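Long-range contacts in uncharacterized protein (Desulfotomaculum acetoxidans, PDB 3U4Y), which is of unknown function but folds as a seven-bladed beta-propeller of the lactonase family type: residues A[78-83]-A[111-116]; A[97-102]-A[156-161]; A[176-181]-A[192-197]; A[196-201]-A[221-226]. One frame throughout, in Å; residues are numbered along the deposited sequence.

Contact 1: A[78-83]-A[111-116]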
loop_
_atom_site.group_PDB
_atom_site.type_symbol
_atom_site.label_atom_id
_atom_site.label_comp_id
_atom_site.label_asym_id
_atom_site.label_seq_id
_atom_site.Cartn_x
_atom_site.Cartn_y
_atom_site.Cartn_z
ATOM N N ALA A 78 3.232 -14.658 -15.386
ATOM C CA ALA A 78 3.912 -15.534 -14.436
ATOM C C ALA A 78 3.000 -15.864 -13.269
ATOM O O ALA A 78 2.156 -15.048 -12.901
ATOM C CB ALA A 78 5.213 -14.906 -13.942
ATOM N N ILE A 79 3.154 -17.074 -12.724
ATOM C CA ILE A 79 2.512 -17.478 -11.467
ATOM C C ILE A 79 3.495 -18.297 -10.642
ATOM O O ILE A 79 3.786 -19.446 -10.984
ATOM C CB ILE A 79 1.209 -18.300 -11.674
ATOM C CG1 ILE A 79 0.134 -17.444 -12.351
ATOM C CG2 ILE A 79 0.698 -18.814 -10.345
ATOM C CD1 ILE A 79 -1.241 -18.042 -12.385
ATOM N N GLN A 80 4.011 -17.698 -9.567
ATOM C CA GLN A 80 4.964 -18.372 -8.685
ATOM C C GLN A 80 4.431 -18.569 -7.261
ATOM O O GLN A 80 3.682 -17.731 -6.750
ATOM C CB GLN A 80 6.283 -17.607 -8.660
ATOM C CG GLN A 80 7.053 -17.687 -9.963
ATOM C CD GLN A 80 7.666 -19.056 -10.192
ATOM O OE1 GLN A 80 7.956 -19.778 -9.238
ATOM N NE2 GLN A 80 7.861 -19.421 -11.457
ATOM N N GLU A 81 4.801 -19.684 -6.632
ATOM C CA GLU A 81 4.428 -19.926 -5.236
ATOM C C GLU A 81 5.578 -19.494 -4.350
ATOM O O GLU A 81 6.749 -19.708 -4.679
ATOM C CB GLU A 81 4.086 -21.404 -4.966
ATOM C CG GLU A 81 4.776 -22.002 -3.710
ATOM C CD GLU A 81 4.321 -23.426 -3.339
ATOM O OE1 GLU A 81 3.155 -23.796 -3.603
ATOM O OE2 GLU A 81 5.139 -24.176 -2.761
ATOM N N GLY A 82 5.250 -18.874 -3.227
ATOM C CA GLY A 82 6.275 -18.484 -2.287
ATOM C C GLY A 82 6.453 -19.482 -1.158
ATOM O O GLY A 82 5.638 -20.372 -0.949
ATOM N N GLN A 83 7.544 -19.318 -0.426
ATOM C CA GLN A 83 7.811 -20.083 0.771
ATOM C C GLN A 83 6.644 -20.024 1.769
ATOM O O GLN A 83 6.268 -21.041 2.368
ATOM C CB GLN A 83 9.087 -19.544 1.412
ATOM C CG GLN A 83 10.233 -20.532 1.470
ATOM C CD GLN A 83 10.432 -21.095 2.875
ATOM O OE1 GLN A 83 9.500 -21.630 3.486
ATOM N NE2 GLN A 83 11.649 -20.958 3.400
ATOM N N GLN A 111 9.631 -11.539 1.501
ATOM C CA GLN A 111 10.072 -12.202 0.284
ATOM C C GLN A 111 10.202 -11.206 -0.845
ATOM O O GLN A 111 9.294 -10.392 -1.051
ATOM C CB GLN A 111 9.050 -13.259 -0.133
ATOM C CG GLN A 111 8.660 -14.254 0.952
ATOM C CD GLN A 111 7.905 -15.430 0.382
ATOM O OE1 GLN A 111 8.511 -16.374 -0.119
ATOM N NE2 GLN A 111 6.580 -15.369 0.423
ATOM N N SER A 112 11.323 -11.279 -1.571
ATOM C CA SER A 112 11.542 -10.459 -2.773
ATOM C C SER A 112 11.452 -11.284 -4.045
ATOM O O SER A 112 11.765 -12.464 -4.051
ATOM C CB SER A 112 12.907 -9.777 -2.747
ATOM O OG SER A 112 13.921 -10.721 -3.017
ATOM N N TYR A 113 11.073 -10.626 -5.132
ATOM C CA TYR A 113 10.722 -11.291 -6.375
ATOM C C TYR A 113 11.265 -10.514 -7.580
ATOM O O TYR A 113 10.973 -9.326 -7.718
ATOM C CB TYR A 113 9.201 -11.380 -6.419
ATOM C CG TYR A 113 8.600 -11.690 -7.763
ATOM C CD1 TYR A 113 8.383 -13.005 -8.169
ATOM C CD2 TYR A 113 8.218 -10.673 -8.617
ATOM C CE1 TYR A 113 7.818 -13.291 -9.396
ATOM C CE2 TYR A 113 7.651 -10.952 -9.852
ATOM C CZ TYR A 113 7.450 -12.261 -10.236
ATOM O OH TYR A 113 6.883 -12.521 -11.464
ATOM N N SER A 114 12.052 -11.176 -8.438
ATOM C CA SER A 114 12.639 -10.527 -9.628
ATOM C C SER A 114 11.695 -10.459 -10.828
ATOM O O SER A 114 11.270 -11.485 -11.332
ATOM C CB SER A 114 13.937 -11.220 -10.057
ATOM O OG SER A 114 14.580 -10.510 -11.114
ATOM N N PHE A 115 11.389 -9.254 -11.293
ATOM C CA PHE A 115 10.509 -9.068 -12.445
ATOM C C PHE A 115 11.171 -9.529 -13.733
ATOM O O PHE A 115 10.499 -9.869 -14.712
ATOM C CB PHE A 115 10.178 -7.595 -12.609
ATOM C CG PHE A 115 8.990 -7.137 -11.822
ATOM C CD1 PHE A 115 7.733 -7.087 -12.407
ATOM C CD2 PHE A 115 9.132 -6.711 -10.511
ATOM C CE1 PHE A 115 6.638 -6.641 -11.698
ATOM C CE2 PHE A 115 8.037 -6.263 -9.793
ATOM C CZ PHE A 115 6.791 -6.231 -10.388
ATOM N N LEU A 116 12.496 -9.498 -13.737
ATOM C CA LEU A 116 13.261 -9.902 -14.905
ATOM C C LEU A 116 13.257 -11.420 -14.993
ATOM O O LEU A 116 12.914 -11.995 -16.028
ATOM C CB LEU A 116 14.693 -9.386 -14.783
ATOM C CG LEU A 116 14.818 -8.190 -13.829
ATOM C CD1 LEU A 116 16.168 -8.188 -13.128
ATOM C CD2 LEU A 116 14.557 -6.853 -14.536
#
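Gln111 reaches from its strand to the backbone of Gly82 and Gln83, while Tyr113, two residues on, sets its hydroxyl beside Ala78. The path of Gln111 is nearly straight. From CB the chain turns to place CG anti to the carbonyl carbon (chi1 -52°) and then runs extended, and these two methylenes carry the amide across to 78-83. Gln111 CD already lies 4.0 Å from Gln83 N. At the tip, Gln111 OE1 takes a weak, bent hydrogen bond from Gln83 N (3.1 Å, 132° at the hydrogen) and also sits 3.6 Å from Gln83 CB, while Gln111 NE2 comes within 4.1 Å of Gly82 CA and turns weakly to Ser84 O. Both strands belong to a beta-propeller: 75-81 is the outermost strand of one four-stranded blade and 109-114 the third strand of the next, so the contact joins neighbouring blades near the rim. In the second half, Tyr113 OH lies 3.8 Å from Ala78 CB and is hydrogen-bonded to Gln66, on the strand next to 75-81. Gln80 CG approaches the edge of the tyrosine ring near its plane, at a looser 4.5 Å from CE1, and Phe120 meets the same ring edge-to-face.

Contact 2: A[97-102]-A[156-161]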
loop_
_atom_site.group_PDB
_atom_site.type_symbol
_atom_site.label_atom_id
_atom_site.label_comp_id
_atom_site.label_asym_id
_atom_site.label_seq_id
_atom_site.Cartn_x
_atom_site.Cartn_y
_atom_site.Cartn_z
ATOM N N PHE A 97 12.358 -5.182 -8.553
ATOM C CA PHE A 97 11.870 -6.153 -7.557
ATOM C C PHE A 97 10.561 -5.782 -6.885
ATOM O O PHE A 97 10.230 -4.607 -6.740
ATOM C CB PHE A 97 12.881 -6.344 -6.437
ATOM C CG PHE A 97 14.194 -6.841 -6.900
ATOM C CD1 PHE A 97 14.361 -8.168 -7.225
ATOM C CD2 PHE A 97 15.264 -5.984 -7.013
ATOM C CE1 PHE A 97 15.575 -8.623 -7.652
ATOM C CE2 PHE A 97 16.485 -6.435 -7.441
ATOM C CZ PHE A 97 16.643 -7.751 -7.757
ATOM N N ALA A 98 9.841 -6.810 -6.450
ATOM C CA ALA A 98 8.628 -6.651 -5.660
ATOM C C ALA A 98 8.913 -7.283 -4.331
ATOM O O ALA A 98 9.524 -8.346 -4.286
ATOM C CB ALA A 98 7.468 -7.359 -6.316
ATOM N N VAL A 99 8.491 -6.639 -3.245
ATOM C CA VAL A 99 8.747 -7.186 -1.917
ATOM C C VAL A 99 7.459 -7.379 -1.134
ATOM O O VAL A 99 6.574 -6.512 -1.138
ATOM C CB VAL A 99 9.714 -6.333 -1.111
ATOM C CG1 VAL A 99 9.967 -6.994 0.195
ATOM C CG2 VAL A 99 11.020 -6.182 -1.846
ATOM N N THR A 100 7.368 -8.530 -0.470
ATOM C CA THR A 100 6.127 -8.947 0.158
ATOM C C THR A 100 6.292 -9.260 1.627
ATOM O O THR A 100 7.312 -9.781 2.072
ATOM C CB THR A 100 5.581 -10.209 -0.496
ATOM O OG1 THR A 100 6.002 -10.250 -1.859
ATOM C CG2 THR A 100 4.074 -10.221 -0.428
ATOM N N VAL A 101 5.250 -8.965 2.377
ATOM C CA VAL A 101 5.273 -9.208 3.793
ATOM C C VAL A 101 4.171 -10.212 4.149
ATOM O O VAL A 101 3.225 -10.422 3.383
ATOM C CB VAL A 101 5.172 -7.862 4.544
ATOM C CG1 VAL A 101 4.200 -7.925 5.727
ATOM C CG2 VAL A 101 6.558 -7.424 4.968
ATOM N N THR A 102 4.308 -10.840 5.307
ATOM C CA THR A 102 3.417 -11.916 5.702
ATOM C C THR A 102 1.949 -11.521 5.799
ATOM O O THR A 102 1.616 -10.349 5.997
ATOM C CB THR A 102 3.826 -12.469 7.054
ATOM O OG1 THR A 102 3.196 -13.738 7.261
ATOM C CG2 THR A 102 3.418 -11.502 8.135
ATOM N N PHE A 156 14.389 -2.839 7.531
ATOM C CA PHE A 156 15.056 -3.851 6.714
ATOM C C PHE A 156 15.822 -3.292 5.524
ATOM O O PHE A 156 15.792 -2.095 5.248
ATOM C CB PHE A 156 14.050 -4.874 6.225
ATOM C CG PHE A 156 13.471 -5.707 7.318
ATOM C CD1 PHE A 156 13.896 -7.015 7.508
ATOM C CD2 PHE A 156 12.506 -5.184 8.164
ATOM C CE1 PHE A 156 13.363 -7.795 8.515
ATOM C CE2 PHE A 156 11.968 -5.954 9.179
ATOM C CZ PHE A 156 12.400 -7.264 9.355
ATOM N N LYS A 157 16.506 -4.186 4.821
ATOM C CA LYS A 157 17.321 -3.811 3.673
ATOM C C LYS A 157 17.061 -4.689 2.455
ATOM O O LYS A 157 16.826 -5.891 2.581
ATOM C CB LYS A 157 18.792 -3.915 4.037
ATOM C CG LYS A 157 19.550 -2.636 3.830
ATOM C CD LYS A 157 19.521 -2.241 2.390
ATOM C CE LYS A 157 20.864 -1.694 1.966
ATOM N NZ LYS A 157 20.863 -1.446 0.505
ATOM N N ILE A 158 17.101 -4.083 1.276
ATOM C CA ILE A 158 17.176 -4.841 0.030
ATOM C C ILE A 158 18.269 -4.265 -0.831
ATOM O O ILE A 158 18.311 -3.056 -1.054
ATOM C CB ILE A 158 15.860 -4.819 -0.769
ATOM C CG1 ILE A 158 16.011 -5.643 -2.052
ATOM C CG2 ILE A 158 15.419 -3.394 -1.092
ATOM C CD1 ILE A 158 14.699 -5.889 -2.791
ATOM N N ASP A 159 19.164 -5.119 -1.313
ATOM C CA ASP A 159 20.253 -4.640 -2.157
ATOM C C ASP A 159 19.917 -4.657 -3.652
ATOM O O ASP A 159 18.757 -4.868 -4.050
ATOM C CB ASP A 159 21.552 -5.391 -1.869
ATOM C CG ASP A 159 21.474 -6.858 -2.228
ATOM O OD1 ASP A 159 20.692 -7.219 -3.136
ATOM O OD2 ASP A 159 22.207 -7.650 -1.597
ATOM N N ALA A 160 20.952 -4.413 -4.460
ATOM C CA ALA A 160 20.866 -4.359 -5.918
ATOM C C ALA A 160 20.408 -5.690 -6.524
ATOM O O ALA A 160 19.777 -5.721 -7.587
ATOM C CB ALA A 160 22.202 -3.982 -6.469
ATOM N N ASP A 161 20.725 -6.776 -5.822
ATOM C CA ASP A 161 20.388 -8.133 -6.235
ATOM C C ASP A 161 19.014 -8.604 -5.784
ATOM O O ASP A 161 18.501 -9.581 -6.315
ATOM C CB ASP A 161 21.415 -9.122 -5.680
ATOM C CG ASP A 161 22.787 -8.948 -6.297
ATOM O OD1 ASP A 161 22.898 -8.269 -7.347
ATOM O OD2 ASP A 161 23.751 -9.509 -5.730
#
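Ile158 drives its CD1 methyl toward Val99 and Phe97, and this apolar knot is the closely packed part of the contact. Its CG1 branch is anti to the backbone N (chi1 -179°) and the chain continues extended, which puts CD1 tip to tip with Val99 CG2 at 3.8 Å and also 4.1 Å from Phe97 CB. All three residues are buried, and Ile143 and Leu164 touch Ile158 within its own blade. Toward the solvent the packing changes character. The far end of the Phe97 ring meets backbone carbonyls instead of methyls: Ala160 O lies in the ring plane at its edge, 3.4 Å from CE2, whereas Asp161 O comes in obliquely. Ala160 and Asp161 are exposed, their CB atoms point away from 97-102, and Asp161 is poorly ordered. The turn there is held by weak bonds to Asp159 OD1, one of them from Asp161 N. Replacing Phe97 by an alanine would probably open a gap beneath the 159-161 turn and deprive Ile158 CD1 of part of its cover. Second strand of one blade against third strand of the next, joined by side chains and turns rather than by sheet pairing, is the blade-to-blade packing of a beta-propeller.

Contact 3: A[176-181]-A[192-197]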
loop_
_atom_site.group_PDB
_atom_site.type_symbol
_atom_site.label_atom_id
_atom_site.label_comp_id
_atom_site.label_asym_id
_atom_site.label_seq_id
_atom_site.Cartn_x
_atom_site.Cartn_y
_atom_site.Cartn_z
ATOM N N THR A 176 -0.158 3.723 19.334
ATOM C CA THR A 176 -0.142 2.298 19.597
ATOM C C THR A 176 -0.855 1.495 18.511
ATOM O O THR A 176 -1.834 1.958 17.924
ATOM C CB THR A 176 -0.652 1.991 21.051
ATOM O OG1 THR A 176 -1.728 1.057 21.024
ATOM C CG2 THR A 176 -1.123 3.268 21.748
ATOM N N ARG A 177 -0.333 0.301 18.237
ATOM C CA ARG A 177 -0.841 -0.566 17.172
ATOM C C ARG A 177 -0.499 -0.050 15.756
ATOM O O ARG A 177 -1.386 0.160 14.921
ATOM C CB ARG A 177 -2.353 -0.795 17.335
ATOM C CG ARG A 177 -2.901 -1.972 16.529
ATOM C CD ARG A 177 -2.563 -3.310 17.152
ATOM N NE ARG A 177 -3.095 -3.403 18.508
ATOM C CZ ARG A 177 -2.367 -3.262 19.614
ATOM N NH1 ARG A 177 -2.950 -3.339 20.798
ATOM N NH2 ARG A 177 -1.062 -3.039 19.544
ATOM N N PRO A 178 0.800 0.138 15.481
ATOM C CA PRO A 178 1.183 0.647 14.165
ATOM C C PRO A 178 0.659 -0.324 13.118
ATOM O O PRO A 178 0.779 -1.537 13.328
ATOM C CB PRO A 178 2.707 0.602 14.193
ATOM C CG PRO A 178 3.098 0.209 15.582
ATOM C CD PRO A 178 1.940 -0.434 16.211
ATOM N N PHE A 179 0.091 0.185 12.024
ATOM C CA PHE A 179 -0.613 -0.665 11.057
ATOM C C PHE A 179 -0.174 -0.515 9.592
ATOM O O PHE A 179 0.066 -1.509 8.938
ATOM C CB PHE A 179 -2.128 -0.477 11.183
ATOM C CG PHE A 179 -2.935 -1.370 10.276
ATOM C CD1 PHE A 179 -3.028 -2.725 10.516
ATOM C CD2 PHE A 179 -3.623 -0.844 9.195
ATOM C CE1 PHE A 179 -3.783 -3.547 9.685
ATOM C CE2 PHE A 179 -4.382 -1.664 8.359
ATOM C CZ PHE A 179 -4.461 -3.016 8.603
ATOM N N ASN A 180 -0.079 0.711 9.080
ATOM C CA ASN A 180 0.405 0.935 7.721
ATOM C C ASN A 180 1.490 2.014 7.684
ATOM O O ASN A 180 1.494 2.901 8.521
ATOM C CB ASN A 180 -0.757 1.300 6.793
ATOM C CG ASN A 180 -0.447 1.016 5.328
ATOM O OD1 ASN A 180 0.594 0.430 4.985
ATOM N ND2 ASN A 180 -1.358 1.414 4.457
ATOM N N ILE A 181 2.410 1.933 6.728
ATOM C CA ILE A 181 3.476 2.927 6.591
ATOM C C ILE A 181 3.451 3.450 5.180
ATOM O O ILE A 181 3.075 2.731 4.262
ATOM C CB ILE A 181 4.882 2.330 6.747
ATOM C CG1 ILE A 181 4.978 1.376 7.904
ATOM C CG2 ILE A 181 5.888 3.390 6.982
ATOM C CD1 ILE A 181 6.224 0.565 7.799
ATOM N N VAL A 192 3.695 6.520 9.976
ATOM C CA VAL A 192 3.066 5.311 10.515
ATOM C C VAL A 192 1.665 5.559 11.049
ATOM O O VAL A 192 1.471 6.383 11.933
ATOM C CB VAL A 192 3.861 4.687 11.637
ATOM C CG1 VAL A 192 3.312 3.313 11.933
ATOM C CG2 VAL A 192 5.293 4.585 11.258
ATOM N N ALA A 193 0.685 4.851 10.497
ATOM C CA ALA A 193 -0.671 4.898 11.010
ATOM C C ALA A 193 -0.757 4.028 12.256
ATOM O O ALA A 193 -0.476 2.826 12.217
ATOM C CB ALA A 193 -1.636 4.404 9.971
ATOM N N ASN A 194 -1.126 4.657 13.366
ATOM C CA ASN A 194 -1.276 3.973 14.628
ATOM C C ASN A 194 -2.751 3.766 14.844
ATOM O O ASN A 194 -3.514 4.716 15.014
ATOM C CB ASN A 194 -0.684 4.816 15.730
ATOM C CG ASN A 194 0.811 5.034 15.557
ATOM O OD1 ASN A 194 1.594 4.085 15.473
ATOM N ND2 ASN A 194 1.215 6.292 15.532
ATOM N N LEU A 195 -3.155 2.506 14.796
ATOM C CA LEU A 195 -4.557 2.169 14.625
ATOM C C LEU A 195 -5.401 2.384 15.887
ATOM O O LEU A 195 -6.521 2.889 15.810
ATOM C CB LEU A 195 -4.687 0.750 14.067
ATOM C CG LEU A 195 -6.045 0.243 13.565
ATOM C CD1 LEU A 195 -6.836 1.304 12.830
ATOM C CD2 LEU A 195 -5.824 -0.940 12.667
ATOM N N ILE A 196 -4.886 2.019 17.051
ATOM C CA ILE A 196 -5.639 2.359 18.246
ATOM C C ILE A 196 -5.183 3.689 18.836
ATOM O O ILE A 196 -5.992 4.420 19.388
ATOM C CB ILE A 196 -5.673 1.243 19.312
ATOM C CG1 ILE A 196 -4.270 0.816 19.690
ATOM C CG2 ILE A 196 -6.462 0.048 18.821
ATOM C CD1 ILE A 196 -4.249 -0.105 20.887
ATOM N N GLY A 197 -3.897 4.008 18.689
ATOM C CA GLY A 197 -3.364 5.297 19.100
ATOM C C GLY A 197 -4.109 6.430 18.417
ATOM O O GLY A 197 -4.148 7.549 18.926
#
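Pro178 and Val192 form the apolar heart of this hairpin contact, with Pro178 CB 3.6 Å from Val192 CG1. Ile181 lies on the same face of the sheet and adds a looser touch to Val192 CG2. Further along, Leu195 covers the Phe179 ring: the two side chains run side by side, pointing the same way, and CD2 stands over one face, 4.1 Å from the ring centroid and offset toward the rim, in a CH-pi contact. Each has its CG anti to the backbone N (chi1 -177° for Phe179, -169° for Leu195), which sends them off together.

Around this apolar core the antiparallel strands are tied by the backbone. Phe179 N bonds to Ala193 O, and Ala193 N to Asn180 O at 2.9 Å, a pattern consistent with a classic beta bulge at Phe179 and Asn180. Leu195 N gives a straight bond to Arg177 O (2.9 Å), approaching from above the carbonyl plane. At the outer end Thr176 O accepts from both Ile196 N and Gly197 N. Arg177 NH2 bonds to Ser148 O. Asn194 OD1 turns to Ser173 OG. Main-chain bonds thus set the pairing of the first two strands of this blade, and the polar side chains direct their bonds to neighbouring loops and strands, tying the hairpin into the propeller.

Contact 4: A[196-201]-A[221-226]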
loop_
_atom_site.group_PDB
_atom_site.type_symbol
_atom_site.label_atom_id
_atom_site.label_comp_id
_atom_site.label_asym_id
_atom_site.label_seq_id
_atom_site.Cartn_x
_atom_site.Cartn_y
_atom_site.Cartn_z
ATOM N N ILE A 196 -4.886 2.019 17.051
ATOM C CA ILE A 196 -5.639 2.359 18.246
ATOM C C ILE A 196 -5.183 3.689 18.836
ATOM O O ILE A 196 -5.992 4.420 19.388
ATOM C CB ILE A 196 -5.673 1.243 19.312
ATOM C CG1 ILE A 196 -4.270 0.816 19.690
ATOM C CG2 ILE A 196 -6.462 0.048 18.821
ATOM C CD1 ILE A 196 -4.249 -0.105 20.887
ATOM N N GLY A 197 -3.897 4.008 18.689
ATOM C CA GLY A 197 -3.364 5.297 19.100
ATOM C C GLY A 197 -4.109 6.430 18.417
ATOM O O GLY A 197 -4.148 7.549 18.926
ATOM N N ASN A 198 -4.714 6.142 17.265
ATOM C CA ASN A 198 -5.438 7.160 16.500
ATOM C C ASN A 198 -4.559 8.359 16.216
ATOM O O ASN A 198 -4.890 9.484 16.559
ATOM C CB ASN A 198 -6.651 7.621 17.268
ATOM C CG ASN A 198 -7.805 6.714 17.104
ATOM O OD1 ASN A 198 -7.816 5.855 16.226
ATOM N ND2 ASN A 198 -8.812 6.905 17.929
ATOM N N SER A 199 -3.434 8.092 15.575
ATOM C CA SER A 199 -2.398 9.076 15.367
ATOM C C SER A 199 -1.517 8.630 14.206
ATOM O O SER A 199 -1.319 7.437 13.964
ATOM C CB SER A 199 -1.532 9.170 16.612
ATOM O OG SER A 199 -0.626 8.073 16.681
ATOM N N ILE A 200 -0.981 9.598 13.486
ATOM C CA ILE A 200 0.058 9.308 12.532
ATOM C C ILE A 200 1.391 9.591 13.210
ATOM O O ILE A 200 1.554 10.603 13.881
ATOM C CB ILE A 200 -0.094 10.158 11.242
ATOM C CG1 ILE A 200 -1.155 9.559 10.326
ATOM C CG2 ILE A 200 1.199 10.174 10.452
ATOM C CD1 ILE A 200 -2.525 9.599 10.868
ATOM N N GLY A 201 2.340 8.681 13.054
ATOM C CA GLY A 201 3.698 8.941 13.477
ATOM C C GLY A 201 4.471 9.476 12.291
ATOM O O GLY A 201 4.132 9.196 11.145
ATOM N N ASN A 221 -11.290 8.243 14.437
ATOM C CA ASN A 221 -11.193 6.848 14.810
ATOM C C ASN A 221 -10.666 5.920 13.719
ATOM O O ASN A 221 -11.270 5.784 12.648
ATOM C CB ASN A 221 -12.534 6.336 15.320
ATOM C CG ASN A 221 -12.395 5.056 16.100
ATOM O OD1 ASN A 221 -11.329 4.763 16.664
ATOM N ND2 ASN A 221 -13.470 4.279 16.137
ATOM N N LEU A 222 -9.523 5.308 14.014
ATOM C CA LEU A 222 -9.094 4.093 13.346
ATOM C C LEU A 222 -8.496 4.334 11.964
ATOM O O LEU A 222 -9.111 4.010 10.954
ATOM C CB LEU A 222 -10.272 3.127 13.275
ATOM C CG LEU A 222 -10.085 1.764 13.955
ATOM C CD1 LEU A 222 -9.487 1.911 15.344
ATOM C CD2 LEU A 222 -11.393 1.033 14.022
ATOM N N PRO A 223 -7.280 4.902 11.925
ATOM C CA PRO A 223 -6.602 5.258 10.674
ATOM C C PRO A 223 -6.009 4.059 9.927
ATOM O O PRO A 223 -5.214 3.300 10.481
ATOM C CB PRO A 223 -5.489 6.192 11.147
ATOM C CG PRO A 223 -5.216 5.771 12.567
ATOM C CD PRO A 223 -6.547 5.391 13.113
ATOM N N GLY A 224 -6.374 3.910 8.657
ATOM C CA GLY A 224 -5.925 2.773 7.881
ATOM C C GLY A 224 -4.757 3.025 6.947
ATOM O O GLY A 224 -3.671 2.469 7.122
ATOM N N THR A 225 -4.977 3.857 5.940
ATOM C CA THR A 225 -3.997 3.993 4.874
ATOM C C THR A 225 -3.665 5.453 4.593
ATOM O O THR A 225 -4.531 6.327 4.658
ATOM C CB THR A 225 -4.428 3.206 3.578
ATOM O OG1 THR A 225 -4.799 4.112 2.529
ATOM C CG2 THR A 225 -5.589 2.220 3.885
ATOM N N ILE A 226 -2.391 5.693 4.290
ATOM C CA ILE A 226 -1.856 7.033 4.094
ATOM C C ILE A 226 -1.520 7.252 2.636
ATOM O O ILE A 226 -0.639 6.576 2.099
ATOM C CB ILE A 226 -0.514 7.225 4.856
ATOM C CG1 ILE A 226 -0.572 6.648 6.272
ATOM C CG2 ILE A 226 -0.128 8.679 4.890
ATOM C CD1 ILE A 226 -1.895 6.824 6.934
#
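Asn198 and Asn221 meet obliquely, their amide planes 84° apart and so nearly perpendicular, with Asn198 ND2 3.5 Å from Asn221 OD1. The two side chains leave their backbones differently: Asn198 CG is anti to its own carbonyl carbon (chi1 -82°), whereas Asn221 CG lies opposite its backbone N. The turn of Asn198 brings its OD1 to the backbone of the 221-226 loop, where it accepts a hydrogen bond from Leu222 N (2.8 Å, 161° at the hydrogen); the donor stands well above the amide plane. Pro223 crosses Asn198 at about a right angle and sets its CD 3.4 Å from the same oxygen, while its CG comes to 4.2 Å from Ser199 N. Deeper in, Ile200 CG1 and Ile226 CD1 touch loosely at 4.4 Å, and Val237 packs against both Ile200 and Pro223.

Asn198 has a left-handed backbone conformation and, with Ser199, faces Asn194 in a G1 beta bulge at the start of strand 199-204; Ser199 OG is bonded to Asn194 ND2. An alanine in place of Asn198 would probably leave Leu222 N without this acceptor and the loop less firmly fixed to the bulge. The loop leads from the outermost strand of one propeller blade to the innermost of the next, and one side-chain-to-backbone bond with proline and isoleucine packing suggests that its path depends on shape as well as polarity.

All four contacts belong to the beta-propeller, but at different levels. Contact 3 lies within one blade, is the most buried, and alone has backbone pairing between strands. Contacts 1, 2 and 4 join neighbouring blades, are partly buried, and depend on side chains. Contacts 1 and 2 use the same blade from its two sides: their strands 109-114 and 97-100 are neighbours in one sheet, and the contacts touch there. Contacts 3 and 4 share Ile196 and Gly197 and continue from the hairpin into the following strand. Contact 2 is mainly apolar with carbonyls at its exposed end, whereas contacts 1 and 4 each offer an amide oxygen to a backbone N-H, weakly in contact 1.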